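Local coordinates for CEP104 (Gallus gallus, PDB 5JO8), which is a centriolar protein that binds microtubules, probably by way of a tubulin-binding TOG domain, at residues S192-V197 / Y229-V234. Numbering follows the deposited sequence.
Sequences SRVELV and YEVRDV
V194 of helix 187-204 points at V234 of helix 229-245, and the two beta-branched side chains meet obliquely, each using more than one carbon. The CG2 methyl of V194 presses on V234 CB at 3.6 Å, while CG1 of V234 lies against the branch point, 3.7 Å from V194 CB. That same V234 methyl lies 3.5 Å from the carbonyl O of V194, touching backbone as well as side chain. It gets there because V234 CG1 extends opposite its own backbone N (chi1 -178°). In V194, CG1 is anti to the carbonyl carbon (chi1 -68°), which leaves CG2 between N and the carbonyl carbon, where it meets V234 CB. The other V194 methyl, CG1, serves V231 one turn earlier on the partner helix, with CG1 to CG1 at 4.1 Å and the two side chains roughly perpendicular. Such valine-to-valine packing illustrates how two helices of a TOG domain, an all-helical HEAT-like array, are joined: segments 192-197 and 229-234 run nearly parallel, their axes 16° apart and 9.2 Å at closest approach, and no hydrogen bond links them. F219 and A223 of helix 213-223, which lies between them in the sequence, also touch V194, extending the apolar layer. Toward solvent, the aliphatic part of E195 skirts V234, its CG 4.5 Å from V234 CG2. The E195 carboxylate has a like-charged neighbour in E230, OE2 to OE2 5.5 Å, a proximity that may be mildly unfavourable.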
ATOM      1  N   SER A 192       0.507  -4.793  10.985  1.00 19.17           N
ATOM      2  CA  SER A 192       0.151  -3.650  10.161  1.00 17.22           C
ATOM      3  C   SER A 192      -0.903  -4.027   9.143  1.00 18.27           C
ATOM      4  O   SER A 192      -1.828  -3.263   8.888  1.00 19.88           O
ATOM      5  CB  SER A 192       1.380  -3.121   9.431  1.00 20.64           C
ATOM      6  OG  SER A 192       2.268  -2.477  10.333  1.00 19.11           O
ATOM      7  N   ARG A 193      -0.767  -5.221   8.585  1.00 18.27           N
ATOM      8  CA  ARG A 193      -1.725  -5.657   7.579  1.00 17.76           C
ATOM      9  C   ARG A 193      -3.114  -5.872   8.166  1.00 17.98           C
ATOM     10  O   ARG A 193      -4.097  -5.389   7.614  1.00 17.89           O
ATOM     11  CB  ARG A 193      -1.254  -6.907   6.841  1.00 22.53           C
ATOM     12  CG  ARG A 193      -2.117  -7.211   5.621  1.00 23.25           C
ATOM     13  CD  ARG A 193      -1.402  -6.875   4.304  1.00 23.49           C
ATOM     14  NE  ARG A 193      -0.549  -7.992   3.904  1.00 30.19           N
ATOM     15  CZ  ARG A 193      -1.002  -9.134   3.399  1.00 36.36           C
ATOM     16  NH1 ARG A 193      -2.304  -9.317   3.223  1.00 30.65           N
ATOM     17  NH2 ARG A 193      -0.153 -10.101   3.080  1.00 39.49           N
ATOM     18  N   VAL A 194      -3.222  -6.580   9.292  1.00 18.36           N
ATOM     19  CA  VAL A 194      -4.552  -6.784   9.863  1.00 18.84           C
ATOM     20  C   VAL A 194      -5.173  -5.471  10.326  1.00 17.52           C
ATOM     21  O   VAL A 194      -6.383  -5.271  10.205  1.00 18.75           O
ATOM     22  CB  VAL A 194      -4.580  -7.870  10.953  1.00 15.83           C
ATOM     23  CG1 VAL A 194      -4.310  -9.221  10.332  1.00 18.16           C
ATOM     24  CG2 VAL A 194      -3.559  -7.578  12.058  1.00 19.77           C
ATOM     25  N   GLU A 195      -4.349  -4.564  10.847  1.00 17.97           N
ATOM     26  CA  GLU A 195      -4.867  -3.294  11.309  1.00 18.06           C
ATOM     27  C   GLU A 195      -5.347  -2.426  10.145  1.00 17.05           C
ATOM     28  O   GLU A 195      -6.353  -1.727  10.272  1.00 20.27           O
ATOM     29  CB  GLU A 195      -3.811  -2.548  12.130  1.00 17.71           C
ATOM     30  CG  GLU A 195      -3.496  -3.188  13.456  1.00 21.85           C
ATOM     31  CD  GLU A 195      -2.369  -2.467  14.170  1.00 27.40           C
ATOM     32  OE1 GLU A 195      -1.517  -1.854  13.485  1.00 35.10           O
ATOM     33  OE2 GLU A 195      -2.341  -2.508  15.411  1.00 32.19           O
ATOM     34  N   LEU A 196      -4.622  -2.466   9.031  1.00 19.60           N
ATOM     35  CA  LEU A 196      -5.034  -1.745   7.821  1.00 17.89           C
ATOM     36  C   LEU A 196      -6.382  -2.227   7.299  1.00 17.21           C
ATOM     37  O   LEU A 196      -7.254  -1.421   6.968  1.00 21.11           O
ATOM     38  CB  LEU A 196      -3.980  -1.863   6.718  1.00 22.21           C
ATOM     39  CG  LEU A 196      -2.894  -0.788   6.786  1.00 22.81           C
ATOM     40  CD1 LEU A 196      -1.725  -1.137   5.883  1.00 22.35           C
ATOM     41  CD2 LEU A 196      -3.476   0.561   6.400  1.00 21.88           C
ATOM     42  N   VAL A 197      -6.552  -3.543   7.236  1.00 17.75           N
ATOM     43  CA  VAL A 197      -7.821  -4.117   6.814  1.00 19.00           C
ATOM     44  C   VAL A 197      -8.918  -3.682   7.782  1.00 18.55           C
ATOM     45  O   VAL A 197      -9.968  -3.203   7.354  1.00 22.12           O
ATOM     46  CB  VAL A 197      -7.750  -5.663   6.704  1.00 17.58           C
ATOM     47  CG1 VAL A 197      -9.137  -6.247   6.447  1.00 21.10           C
ATOM     48  CG2 VAL A 197      -6.785  -6.077   5.589  1.00 20.30           C
ATOM     49  N   TYR A 229      -0.380 -13.951  18.872  1.00 26.58           N
ATOM     50  CA  TYR A 229      -1.695 -13.670  19.442  1.00 27.64           C
ATOM     51  C   TYR A 229      -2.281 -12.334  18.990  1.00 24.57           C
ATOM     52  O   TYR A 229      -3.451 -12.253  18.634  1.00 25.04           O
ATOM     53  CB  TYR A 229      -1.647 -13.715  20.978  1.00 31.55           C
ATOM     54  CG  TYR A 229      -2.908 -13.173  21.634  1.00 29.13           C
ATOM     55  CD1 TYR A 229      -4.019 -13.980  21.821  1.00 42.13           C
ATOM     56  CD2 TYR A 229      -2.986 -11.851  22.043  1.00 36.54           C
ATOM     57  CE1 TYR A 229      -5.174 -13.488  22.412  1.00 55.73           C
ATOM     58  CE2 TYR A 229      -4.136 -11.348  22.630  1.00 53.85           C
ATOM     59  CZ  TYR A 229      -5.225 -12.168  22.811  1.00 54.60           C
ATOM     60  OH  TYR A 229      -6.360 -11.655  23.402  1.00 64.65           O
ATOM     61  N   GLU A 230      -1.468 -11.288  19.029  1.00 22.91           N
ATOM     62  CA  GLU A 230      -1.952  -9.946  18.737  1.00 24.38           C
ATOM     63  C   GLU A 230      -2.500  -9.861  17.296  1.00 24.13           C
ATOM     64  O   GLU A 230      -3.481  -9.163  17.038  1.00 24.61           O
ATOM     65  CB  GLU A 230      -0.848  -8.919  19.007  1.00 22.34           C
ATOM     66  CG  GLU A 230      -1.330  -7.500  19.141  1.00 42.34           C
ATOM     67  CD  GLU A 230      -0.240  -6.565  19.624  1.00 55.68           C
ATOM     68  OE1 GLU A 230       0.865  -7.054  19.945  1.00 55.36           O
ATOM     69  OE2 GLU A 230      -0.495  -5.344  19.694  1.00 66.03           O
ATOM     70  N   VAL A 231      -1.878 -10.604  16.384  1.00 22.40           N
ATOM     71  CA  VAL A 231      -2.362 -10.708  15.004  1.00 19.76           C
ATOM     72  C   VAL A 231      -3.717 -11.416  14.937  1.00 22.73           C
ATOM     73  O   VAL A 231      -4.663 -10.928  14.305  1.00 20.72           O
ATOM     74  CB  VAL A 231      -1.339 -11.428  14.114  1.00 19.99           C
ATOM     75  CG1 VAL A 231      -1.870 -11.535  12.677  1.00 20.47           C
ATOM     76  CG2 VAL A 231      -0.005 -10.705  14.131  1.00 25.11           C
ATOM     77  N   ARG A 232      -3.816 -12.569  15.593  1.00 19.91           N
ATOM     78  CA  ARG A 232      -5.069 -13.307  15.616  1.00 19.56           C
ATOM     79  C   ARG A 232      -6.184 -12.477  16.231  1.00 19.20           C
ATOM     80  O   ARG A 232      -7.333 -12.564  15.807  1.00 21.78           O
ATOM     81  CB  ARG A 232      -4.924 -14.625  16.394  1.00 21.33           C
ATOM     82  CG  ARG A 232      -3.878 -15.570  15.825  1.00 23.36           C
ATOM     83  CD  ARG A 232      -3.924 -16.944  16.481  1.00 25.36           C
ATOM     84  NE  ARG A 232      -3.691 -16.893  17.925  1.00 24.45           N
ATOM     85  CZ  ARG A 232      -2.494 -16.961  18.501  1.00 31.88           C
ATOM     86  NH1 ARG A 232      -2.392 -16.925  19.824  1.00 37.91           N
ATOM     87  NH2 ARG A 232      -1.397 -17.073  17.764  1.00 29.28           N
ATOM     88  N   ASP A 233      -5.845 -11.683  17.241  1.00 20.35           N
ATOM     89  CA  ASP A 233      -6.851 -10.890  17.926  1.00 22.77           C
ATOM     90  C   ASP A 233      -7.478  -9.837  17.009  1.00 17.45           C
ATOM     91  O   ASP A 233      -8.684  -9.611  17.065  1.00 20.22           O
ATOM     92  CB  ASP A 233      -6.274 -10.253  19.190  1.00 23.48           C
ATOM     93  CG  ASP A 233      -7.290  -9.410  19.935  1.00 43.52           C
ATOM     94  OD1 ASP A 233      -8.214  -9.993  20.539  1.00 49.28           O
ATOM     95  OD2 ASP A 233      -7.162  -8.167  19.924  1.00 41.50           O
ATOM     96  N   VAL A 234      -6.677  -9.217  16.137  1.00 18.47           N
ATOM     97  CA  VAL A 234      -7.254  -8.276  15.183  1.00 19.99           C
ATOM     98  C   VAL A 234      -8.139  -9.026  14.188  1.00 17.09           C
ATOM     99  O   VAL A 234      -9.211  -8.549  13.821  1.00 19.56           O
ATOM    100  CB  VAL A 234      -6.189  -7.450  14.453  1.00 19.37           C
ATOM    101  CG1 VAL A 234      -6.862  -6.448  13.517  1.00 18.52           C
ATOM    102  CG2 VAL A 234      -5.307  -6.737  15.462  1.00 24.59           C
TER